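Long-range contacts in mandelate racemase/muconate lactonizing protein (Paenibacillus sp., PDB 3QPE), which binds magnesium and D-galacturonic acid, and is probably an acid-sugar-processing enzyme of the enolase superfamily: residues G24-S29 and H39-T44; Y131-Y136 and F334-D339; V227-L232 and Q255-A260. All coordinates share one frame; numbering follows the deposited sequence.

Contact 1: residues G24-S29 and H39-T44. With DGU (D-galacturonic acid), chain G.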
loop_
_atom_site.group_PDB
_atom_site.type_symbol
_atom_site.label_atom_id
_atom_site.label_comp_id
_atom_site.label_asym_id
_atom_site.label_seq_id
_atom_site.Cartn_x
_atom_site.Cartn_y
_atom_site.Cartn_z
ATOM N N GLY A 24 -12.128 -26.204 11.777
ATOM C CA GLY A 24 -12.233 -26.061 13.214
ATOM C C GLY A 24 -12.975 -24.793 13.552
ATOM O O GLY A 24 -13.646 -24.235 12.695
ATOM N N GLU A 25 -12.832 -24.347 14.794
ATOM C CA GLU A 25 -13.524 -23.163 15.307
ATOM C C GLU A 25 -12.674 -22.445 16.324
ATOM O O GLU A 25 -11.939 -23.072 17.099
ATOM C CB GLU A 25 -14.825 -23.564 16.018
ATOM C CG GLU A 25 -15.866 -24.179 15.140
ATOM C CD GLU A 25 -17.162 -24.412 15.898
ATOM O OE1 GLU A 25 -17.112 -25.013 16.995
ATOM O OE2 GLU A 25 -18.223 -23.976 15.404
ATOM N N ARG A 26 -12.788 -21.121 16.361
ATOM C CA ARG A 26 -12.186 -20.402 17.461
ATOM C C ARG A 26 -13.126 -20.431 18.676
ATOM O O ARG A 26 -14.323 -20.653 18.536
ATOM C CB ARG A 26 -11.758 -18.975 17.058
ATOM C CG ARG A 26 -12.877 -18.046 16.598
ATOM C CD ARG A 26 -12.346 -16.610 16.372
ATOM N NE ARG A 26 -11.195 -16.520 15.453
ATOM C CZ ARG A 26 -11.295 -16.394 14.128
ATOM N NH1 ARG A 26 -12.486 -16.383 13.541
ATOM N NH2 ARG A 26 -10.200 -16.299 13.374
ATOM N N ALA A 27 -12.567 -20.230 19.862
ATOM C CA ALA A 27 -13.306 -20.394 21.109
ATOM C C ALA A 27 -14.468 -19.409 21.248
ATOM O O ALA A 27 -15.533 -19.759 21.759
ATOM C CB ALA A 27 -12.352 -20.283 22.298
ATOM N N ARG A 28 -14.266 -18.174 20.797
ATOM C CA ARG A 28 -15.320 -17.168 20.852
ATOM C C ARG A 28 -15.440 -16.515 19.477
ATOM O O ARG A 28 -14.422 -16.200 18.841
ATOM C CB ARG A 28 -14.978 -16.138 21.928
ATOM C CG ARG A 28 -16.082 -15.125 22.218
ATOM C CD ARG A 28 -15.627 -14.103 23.247
ATOM N NE ARG A 28 -14.533 -13.282 22.742
ATOM C CZ ARG A 28 -13.324 -13.221 23.292
ATOM N NH1 ARG A 28 -13.056 -13.910 24.387
ATOM N NH2 ARG A 28 -12.382 -12.448 22.754
ATOM N N SER A 29 -16.665 -16.334 18.996
ATOM C CA SER A 29 -16.856 -15.693 17.696
ATOM C C SER A 29 -16.268 -14.261 17.670
ATOM O O SER A 29 -16.447 -13.484 18.612
ATOM C CB SER A 29 -18.337 -15.679 17.306
ATOM O OG SER A 29 -18.519 -15.128 16.009
ATOM N N HIS A 39 -16.058 -11.479 11.715
ATOM C CA HIS A 39 -15.101 -12.461 11.203
ATOM C C HIS A 39 -15.591 -13.888 11.422
ATOM O O HIS A 39 -15.265 -14.793 10.652
ATOM C CB HIS A 39 -13.737 -12.258 11.845
ATOM C CG HIS A 39 -13.012 -11.048 11.344
ATOM N ND1 HIS A 39 -13.460 -9.765 11.566
ATOM C CD2 HIS A 39 -11.863 -10.928 10.632
ATOM C CE1 HIS A 39 -12.617 -8.905 11.019
ATOM N NE2 HIS A 39 -11.642 -9.584 10.442
ATOM N N GLY A 40 -16.369 -14.083 12.481
ATOM C CA GLY A 40 -16.984 -15.369 12.733
ATOM C C GLY A 40 -16.227 -16.295 13.657
ATOM O O GLY A 40 -15.282 -15.905 14.338
ATOM N N LYS A 41 -16.667 -17.549 13.672
ATOM C CA LYS A 41 -16.113 -18.551 14.562
ATOM C C LYS A 41 -15.409 -19.655 13.766
ATOM O O LYS A 41 -14.539 -20.333 14.293
ATOM C CB LYS A 41 -17.238 -19.161 15.397
ATOM C CG LYS A 41 -16.765 -19.979 16.578
ATOM C CD LYS A 41 -17.917 -20.225 17.567
ATOM C CE LYS A 41 -17.893 -21.650 18.128
ATOM N NZ LYS A 41 -16.625 -22.017 18.859
ATOM N N SER A 42 -15.814 -19.847 12.512
ATOM C CA SER A 42 -15.275 -20.936 11.684
ATOM C C SER A 42 -13.828 -20.682 11.231
ATOM O O SER A 42 -13.482 -19.562 10.835
ATOM C CB SER A 42 -16.166 -21.158 10.464
ATOM O OG SER A 42 -15.725 -22.273 9.720
ATOM N N CYS A 43 -13.000 -21.728 11.275
ATOM C CA CYS A 43 -11.572 -21.637 10.945
ATOM C C CYS A 43 -11.126 -22.829 10.118
ATOM O O CYS A 43 -11.570 -23.955 10.351
ATOM C CB CYS A 43 -10.717 -21.635 12.218
ATOM S SG CYS A 43 -10.932 -20.233 13.345
ATOM N N THR A 44 -10.204 -22.595 9.185
ATOM C CA THR A 44 -9.635 -23.688 8.416
ATOM C C THR A 44 -8.122 -23.505 8.340
ATOM O O THR A 44 -7.605 -22.409 8.601
ATOM C CB THR A 44 -10.206 -23.724 6.991
ATOM O OG1 THR A 44 -9.908 -22.487 6.335
ATOM C CG2 THR A 44 -11.729 -23.926 7.010
HETATM O O1 DGU G . -7.808 -11.045 8.155
HETATM O O2 DGU G . -9.366 -8.912 9.147
HETATM O O5 DGU G . -5.383 -6.854 11.550
HETATM O O6B DGU G . -3.533 -7.737 13.445
HETATM C C1 DGU G . -7.432 -10.361 9.114
HETATM C C2 DGU G . -8.414 -9.564 10.002
HETATM C C3 DGU G . -7.712 -8.513 10.888
HETATM C C4 DGU G . -6.472 -9.047 11.645
HETATM C C5 DGU G . -5.686 -7.967 12.406
HETATM C C6 DGU G . -4.440 -8.539 13.118
HETATM O O3 DGU G . -8.646 -8.000 11.847
HETATM O O4 DGU G . -5.569 -9.638 10.711
HETATM O O6A DGU G . -4.440 -9.773 13.322
#
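R26 folds its side chain back across C43, so that the SG of C43 lies over the centre of one guanidinium face, 3.9 Å above its plane. A thiol is small and polarisable enough to fit under so flat a cation. At the rim of the same group NH1 gives a hydrogen bond to G40 O, 2.9 Å away; the carbonyl lies close to the guanidinium plane, yet the nitrogen stands above the plane of the carbonyl. A bend at chi3 of R26 (54°) makes this possible. Its NE makes a salt bridge to D338. K41 sits where the chain turns a corner: with CG anti to N (chi1 -167°) and the chain kinked twice further out, NZ reaches R26 O at 2.7 Å and forms a longer salt bridge with E25 OE1, at 3.6 Å. The long flexible lysine suits a place where one ammonium must serve both a carbonyl and a carboxylate. Backbone bonds hold the hairpin, R26 N to K41 O at 2.8 Å and a reciprocal pair between G24 and C43. At G40, phi is 94°, and a CB would jam against the preceding carbonyl, hence the glycine; H39 and G40 together face A30 in a classic beta bulge. Within the bulge, H39 NE2 shares a hydrogen bond of 2.7 Å with O2 of D-galacturonic acid, in the plane of the imidazole, while its ND1 is bonded to G31 O. This chemistry implies a hairpin held by backbone bonds and by cations on carbonyl oxygens, ending in a histidine bonded to the sugar acid.

Contact 2: residues Y131-Y136 and F334-D339. With DGU (D-galacturonic acid), chain G.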
loop_
_atom_site.group_PDB
_atom_site.type_symbol
_atom_site.label_atom_id
_atom_site.label_comp_id
_atom_site.label_asym_id
_atom_site.label_seq_id
_atom_site.Cartn_x
_atom_site.Cartn_y
_atom_site.Cartn_z
ATOM N N TYR A 131 0.307 -12.655 23.019
ATOM C CA TYR A 131 -0.777 -11.753 23.382
ATOM C C TYR A 131 -2.117 -12.195 22.802
ATOM O O TYR A 131 -2.181 -12.891 21.775
ATOM C CB TYR A 131 -0.454 -10.315 22.957
ATOM C CG TYR A 131 -0.480 -10.063 21.468
ATOM C CD1 TYR A 131 -1.680 -9.867 20.794
ATOM C CD2 TYR A 131 0.702 -9.983 20.736
ATOM C CE1 TYR A 131 -1.700 -9.630 19.425
ATOM C CE2 TYR A 131 0.684 -9.742 19.370
ATOM C CZ TYR A 131 -0.502 -9.574 18.722
ATOM O OH TYR A 131 -0.514 -9.314 17.373
ATOM N N ASP A 132 -3.189 -11.784 23.469
ATOM C CA ASP A 132 -4.523 -12.149 23.046
ATOM C C ASP A 132 -5.010 -11.192 21.968
ATOM O O ASP A 132 -5.172 -9.994 22.213
ATOM C CB ASP A 132 -5.447 -12.137 24.260
ATOM C CG ASP A 132 -6.847 -12.599 23.942
ATOM O OD1 ASP A 132 -7.180 -12.824 22.760
ATOM O OD2 ASP A 132 -7.626 -12.704 24.908
ATOM N N THR A 133 -5.246 -11.725 20.772
ATOM C CA THR A 133 -5.574 -10.892 19.619
ATOM C C THR A 133 -7.083 -10.865 19.342
ATOM O O THR A 133 -7.540 -10.236 18.388
ATOM C CB THR A 133 -4.788 -11.347 18.353
ATOM O OG1 THR A 133 -4.779 -10.299 17.369
ATOM C CG2 THR A 133 -5.403 -12.620 17.742
ATOM N N SER A 134 -7.866 -11.505 20.205
ATOM C CA SER A 134 -9.271 -11.799 19.879
ATOM C C SER A 134 -10.303 -10.726 20.276
ATOM O O SER A 134 -11.505 -10.970 20.197
ATOM C CB SER A 134 -9.695 -13.138 20.507
ATOM O OG SER A 134 -9.718 -13.029 21.927
ATOM N N LEU A 135 -9.846 -9.544 20.676
ATOM C CA LEU A 135 -10.767 -8.523 21.177
ATOM C C LEU A 135 -11.282 -7.609 20.066
ATOM O O LEU A 135 -10.831 -6.466 19.923
ATOM C CB LEU A 135 -10.106 -7.721 22.303
ATOM C CG LEU A 135 -9.744 -8.602 23.502
ATOM C CD1 LEU A 135 -8.785 -7.923 24.442
ATOM C CD2 LEU A 135 -11.022 -9.008 24.235
ATOM N N TYR A 136 -12.236 -8.125 19.298
ATOM C CA TYR A 136 -12.821 -7.414 18.173
ATOM C C TYR A 136 -13.926 -6.447 18.618
ATOM O O TYR A 136 -14.045 -6.171 19.801
ATOM C CB TYR A 136 -13.310 -8.434 17.133
ATOM C CG TYR A 136 -12.164 -8.901 16.258
ATOM C CD1 TYR A 136 -11.090 -9.598 16.797
ATOM C CD2 TYR A 136 -12.141 -8.607 14.896
ATOM C CE1 TYR A 136 -10.010 -10.006 15.986
ATOM C CE2 TYR A 136 -11.072 -9.000 14.089
ATOM C CZ TYR A 136 -10.017 -9.703 14.637
ATOM O OH TYR A 136 -8.959 -10.077 13.828
ATOM N N PHE A 334 6.189 -10.847 19.921
ATOM C CA PHE A 334 5.116 -11.685 20.460
ATOM C C PHE A 334 4.638 -12.722 19.484
ATOM O O PHE A 334 4.656 -12.498 18.276
ATOM C CB PHE A 334 3.875 -10.832 20.737
ATOM C CG PHE A 334 3.973 -9.975 21.944
ATOM C CD1 PHE A 334 3.859 -10.529 23.207
ATOM C CD2 PHE A 334 4.113 -8.604 21.821
ATOM C CE1 PHE A 334 3.919 -9.736 24.328
ATOM C CE2 PHE A 334 4.167 -7.801 22.934
ATOM C CZ PHE A 334 4.073 -8.363 24.192
ATOM N N VAL A 335 4.140 -13.836 20.015
ATOM C CA VAL A 335 3.267 -14.712 19.255
ATOM C C VAL A 335 1.859 -14.121 19.282
ATOM O O VAL A 335 1.285 -13.910 20.357
ATOM C CB VAL A 335 3.265 -16.149 19.830
ATOM C CG1 VAL A 335 2.153 -16.971 19.201
ATOM C CG2 VAL A 335 4.610 -16.821 19.586
ATOM N N GLU A 336 1.295 -13.825 18.115
ATOM C CA GLU A 336 -0.086 -13.349 18.062
ATOM C C GLU A 336 -1.047 -14.536 18.282
ATOM O O GLU A 336 -1.122 -15.439 17.452
ATOM C CB GLU A 336 -0.387 -12.641 16.732
ATOM C CG GLU A 336 -1.761 -11.981 16.710
ATOM C CD GLU A 336 -2.020 -11.151 15.464
ATOM O OE1 GLU A 336 -1.154 -11.131 14.565
ATOM O OE2 GLU A 336 -3.091 -10.505 15.390
ATOM N N TYR A 337 -1.781 -14.538 19.395
ATOM C CA TYR A 337 -2.525 -15.749 19.790
ATOM C C TYR A 337 -4.056 -15.674 19.647
ATOM O O TYR A 337 -4.703 -14.734 20.121
ATOM C CB TYR A 337 -2.128 -16.190 21.213
ATOM C CG TYR A 337 -2.668 -17.555 21.570
ATOM C CD1 TYR A 337 -3.898 -17.693 22.190
ATOM C CD2 TYR A 337 -1.954 -18.713 21.257
ATOM C CE1 TYR A 337 -4.405 -18.940 22.496
ATOM C CE2 TYR A 337 -2.454 -19.963 21.562
ATOM C CZ TYR A 337 -3.683 -20.068 22.180
ATOM O OH TYR A 337 -4.194 -21.311 22.488
ATOM N N ASP A 338 -4.616 -16.675 18.966
ATOM C CA ASP A 338 -6.059 -16.875 18.834
ATOM C C ASP A 338 -6.294 -18.305 19.304
ATOM O O ASP A 338 -5.576 -19.213 18.894
ATOM C CB ASP A 338 -6.460 -16.764 17.360
ATOM C CG ASP A 338 -7.902 -16.362 17.149
ATOM O OD1 ASP A 338 -8.602 -15.971 18.122
ATOM O OD2 ASP A 338 -8.339 -16.401 15.975
ATOM N N ASP A 339 -7.286 -18.510 20.160
ATOM C CA ASP A 339 -7.566 -19.836 20.710
ATOM C C ASP A 339 -8.431 -20.621 19.739
ATOM O O ASP A 339 -9.659 -20.459 19.697
ATOM C CB ASP A 339 -8.295 -19.713 22.056
ATOM C CG ASP A 339 -8.399 -21.046 22.799
ATOM O OD1 ASP A 339 -8.175 -22.112 22.184
ATOM O OD2 ASP A 339 -8.689 -21.024 24.012
HETATM O O1 DGU G . -7.808 -11.045 8.155
HETATM O O2 DGU G . -9.366 -8.912 9.147
HETATM O O5 DGU G . -5.383 -6.854 11.550
HETATM O O6B DGU G . -3.533 -7.737 13.445
HETATM C C1 DGU G . -7.432 -10.361 9.114
HETATM C C2 DGU G . -8.414 -9.564 10.002
HETATM C C3 DGU G . -7.712 -8.513 10.888
HETATM C C4 DGU G . -6.472 -9.047 11.645
HETATM C C5 DGU G . -5.686 -7.967 12.406
HETATM C C6 DGU G . -4.440 -8.539 13.118
HETATM O O3 DGU G . -8.646 -8.000 11.847
HETATM O O4 DGU G . -5.569 -9.638 10.711
HETATM O O6A DGU G . -4.440 -9.773 13.322
HETATM O O HOH W 1 -6.900 -15.410 21.959
#
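With CG anti to N (chi1 -173°) and the chain extended beyond it, E336 carries its carboxylate to T133, whose own OG1 is turned anti to N (chi1 -162°). T133 OG1 donates to the anti lone pair of E336 OE2 over 2.6 Å, and the beta-branched threonine also lays CG2 against Y337 O. Y131 crosses the glutamate obliquely: E336 CA sits over one face of its ring in a CH-pi contact, 4.1 Å from the centroid, and CG of E336 lies against the phenol end. The hydroxyl of Y131 has its polar partner in K168, which also forms a salt bridge with E336. At its CD2 edge Y131 meets F334 in an offset edge-to-face pair, the planes at 87° and Y131 CD2 3.3 Å from F334 CB; both rings are large and suit a buried place. The parallel strands are joined by three backbone bonds, from Y131 N to V335 O, Y337 N to Y131 O and T133 N to Y337 O. On the opposite face of the sheet, D132 OD1 closes an Asx turn by accepting from S134 N at 3.0 Å, and takes S134 OG on its syn lone pair as well; a water links the same oxygen to Y337 O. The sugar acid lies by Y136 and E336: Y136 OH shares a hydrogen bond of 2.9 Å with its O3, and its carboxylate oxygen O6A is 2.6 Å from E336 OE2. T133 and K168 both bind this OE2, which probably fixes the glutamate's rotation beside the bound acid.

Contact 3: residues V227-L232 and Q255-A260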
loop_
_atom_site.group_PDB
_atom_site.type_symbol
_atom_site.label_atom_id
_atom_site.label_comp_id
_atom_site.label_asym_id
_atom_site.label_seq_id
_atom_site.Cartn_x
_atom_site.Cartn_y
_atom_site.Cartn_z
ATOM N N VAL A 227 -2.725 4.644 30.286
ATOM C CA VAL A 227 -2.827 3.217 29.976
ATOM C C VAL A 227 -1.490 2.681 29.477
ATOM O O VAL A 227 -0.731 3.414 28.857
ATOM C CB VAL A 227 -3.875 2.965 28.890
ATOM C CG1 VAL A 227 -3.814 1.510 28.420
ATOM C CG2 VAL A 227 -5.245 3.307 29.401
ATOM N N ASN A 228 -1.201 1.411 29.751
ATOM C CA ASN A 228 0.083 0.819 29.369
ATOM C C ASN A 228 0.098 0.460 27.885
ATOM O O ASN A 228 0.099 -0.726 27.520
ATOM C CB ASN A 228 0.387 -0.421 30.225
ATOM C CG ASN A 228 1.817 -0.931 30.043
ATOM O OD1 ASN A 228 2.702 -0.190 29.616
ATOM N ND2 ASN A 228 2.045 -2.202 30.374
ATOM N N LEU A 229 0.095 1.484 27.034
ATOM C CA LEU A 229 0.059 1.281 25.589
ATOM C C LEU A 229 1.438 0.897 25.123
ATOM O O LEU A 229 2.381 1.678 25.247
ATOM C CB LEU A 229 -0.382 2.553 24.883
ATOM C CG LEU A 229 -1.695 2.505 24.110
ATOM C CD1 LEU A 229 -2.821 1.845 24.916
ATOM C CD2 LEU A 229 -2.080 3.906 23.682
ATOM N N TYR A 230 1.554 -0.323 24.600
ATOM C CA TYR A 230 2.836 -0.862 24.166
ATOM C C TYR A 230 3.072 -0.541 22.692
ATOM O O TYR A 230 4.152 -0.068 22.319
ATOM C CB TYR A 230 2.884 -2.376 24.399
ATOM C CG TYR A 230 4.220 -2.986 24.065
ATOM C CD1 TYR A 230 5.317 -2.770 24.878
ATOM C CD2 TYR A 230 4.385 -3.774 22.937
ATOM C CE1 TYR A 230 6.551 -3.311 24.582
ATOM C CE2 TYR A 230 5.621 -4.326 22.627
ATOM C CZ TYR A 230 6.695 -4.092 23.461
ATOM O OH TYR A 230 7.934 -4.627 23.181
ATOM N N TRP A 231 2.061 -0.774 21.863
ATOM C CA TRP A 231 2.139 -0.340 20.470
ATOM C C TRP A 231 0.828 0.084 19.807
ATOM O O TRP A 231 -0.271 -0.301 20.218
ATOM C CB TRP A 231 2.946 -1.324 19.599
ATOM C CG TRP A 231 2.225 -2.547 19.041
ATOM C CD1 TRP A 231 0.979 -2.602 18.478
ATOM C CD2 TRP A 231 2.752 -3.876 18.964
ATOM N NE1 TRP A 231 0.700 -3.886 18.068
ATOM C CE2 TRP A 231 1.770 -4.686 18.360
ATOM C CE3 TRP A 231 3.963 -4.458 19.349
ATOM C CZ2 TRP A 231 1.960 -6.052 18.135
ATOM C CZ3 TRP A 231 4.151 -5.815 19.123
ATOM C CH2 TRP A 231 3.154 -6.595 18.523
ATOM N N LEU A 232 0.979 0.910 18.780
ATOM C CA LEU A 232 -0.107 1.356 17.936
ATOM C C LEU A 232 0.061 0.739 16.566
ATOM O O LEU A 232 1.050 1.009 15.884
ATOM C CB LEU A 232 -0.086 2.888 17.820
ATOM C CG LEU A 232 -1.074 3.520 16.837
ATOM C CD1 LEU A 232 -2.562 3.294 17.227
ATOM C CD2 LEU A 232 -0.763 5.013 16.682
ATOM N N GLN A 255 5.649 10.025 25.361
ATOM C CA GLN A 255 4.745 8.877 25.319
ATOM C C GLN A 255 5.401 7.763 24.514
ATOM O O GLN A 255 5.566 7.871 23.301
ATOM C CB GLN A 255 3.390 9.255 24.712
ATOM C CG GLN A 255 2.349 8.162 24.832
ATOM C CD GLN A 255 0.951 8.652 24.514
ATOM O OE1 GLN A 255 0.775 9.769 24.033
ATOM N NE2 GLN A 255 -0.056 7.813 24.777
ATOM N N ASN A 256 5.774 6.687 25.190
ATOM C CA ASN A 256 6.546 5.648 24.528
ATOM C C ASN A 256 5.659 4.534 23.975
ATOM O O ASN A 256 5.580 3.448 24.544
ATOM C CB ASN A 256 7.622 5.095 25.467
ATOM C CG ASN A 256 8.370 6.201 26.206
ATOM O OD1 ASN A 256 8.061 6.513 27.360
ATOM N ND2 ASN A 256 9.346 6.811 25.535
ATOM N N VAL A 257 4.979 4.828 22.872
ATOM C CA VAL A 257 4.177 3.842 22.162
ATOM C C VAL A 257 4.897 3.514 20.849
ATOM O O VAL A 257 5.174 4.395 20.040
ATOM C CB VAL A 257 2.760 4.374 21.852
ATOM C CG1 VAL A 257 1.931 3.305 21.128
ATOM C CG2 VAL A 257 2.050 4.845 23.125
ATOM N N LEU A 258 5.223 2.245 20.647
ATOM C CA LEU A 258 5.830 1.811 19.401
ATOM C C LEU A 258 4.833 1.890 18.257
ATOM O O LEU A 258 3.626 1.749 18.459
ATOM C CB LEU A 258 6.321 0.372 19.532
ATOM C CG LEU A 258 7.353 0.135 20.626
ATOM C CD1 LEU A 258 7.528 -1.357 20.864
ATOM C CD2 LEU A 258 8.666 0.798 20.237
ATOM N N ILE A 259 5.341 2.114 17.056
ATOM C CA ILE A 259 4.519 2.094 15.855
ATOM C C ILE A 259 4.672 0.743 15.157
ATOM O O ILE A 259 5.778 0.358 14.774
ATOM C CB ILE A 259 4.942 3.223 14.898
ATOM C CG1 ILE A 259 4.747 4.577 15.581
ATOM C CG2 ILE A 259 4.139 3.160 13.611
ATOM C CD1 ILE A 259 3.355 4.777 16.081
ATOM N N ALA A 260 3.563 0.024 15.004
ATOM C CA ALA A 260 3.578 -1.289 14.363
ATOM C C ALA A 260 2.795 -1.251 13.048
ATOM O O ALA A 260 1.750 -0.614 12.953
ATOM C CB ALA A 260 2.972 -2.332 15.306
HETATM O O HOH W 2 -0.017 5.600 26.636
HETATM O O HOH W 3 6.108 0.696 24.033
#
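W231 turns its indole over A260: the methyl CB sits 3.7 Å from the centroid of the five-membered ring and 7° off its normal, a nearly perpendicular CH-pi contact. CG of W231 stands between the backbone N and the carbonyl carbon (chi1 84°), which brings the ring over A260 of the neighbouring strand, while CB of W231 rests on CB of L258 at 3.8 Å. Alanine suits the place because its one methyl is small enough to come up against the indole face. The indole NE1 is bonded to E233 two residues on in its own strand. Replacing W231 by an alanine would probably bare the A260 methyl, open a gap beside Q283 and A309, and leave E233 without its indole N-H partner. Y230 adopts a different first torsion, CG anti to N (chi1 -176°), so its ring runs alongside L258, both pointing the same way; CD1 of L258 lies over the ring face, 4.2 Å from the centroid, and the hydroxyl is held by E333. On the other face of the sheet L232 and I259 lie side by side, CD2 to CD1 4.2 Å, beneath helix 240-253. Branched V257 reaches two neighbours at once, CG1 to L232 CB and CG2 to L229 CB. Three backbone bonds join the strands, that from A260 N to L232 O (2.8 Å) nearly linear at the hydrogen, and one water bridges Y230 O and N256 O. Strand 229-233, helix 240-253 and strand 258-261 thus make a beta-alpha-beta unit, the repeating element of the TIM barrel, the fold of the enolase C-terminal domain.

How the contacts relate
From the N terminus, contact 1 comes first, closing a short loop of nine residues in the hairpin formed by strands 14-30 and 42-52. Contact 2 opens only after it has closed and then spans almost two hundred residues, bringing strand 126-135 beside strand 335-337 and so joining distant parts of the barrel sheet. Contact 3 falls within that long span, closing one beta-alpha-beta step of the same sheet; no two of the loops cross. Contacts 1 and 2 meet directly, R26 reaching D338 and H39 packing on Y136, and both touch the sugar acid. Contacts 2 and 3 meet through F334 and Y131 against Y230 and W231, whereas contacts 1 and 3 stay about 16 Å apart at their nearest atoms.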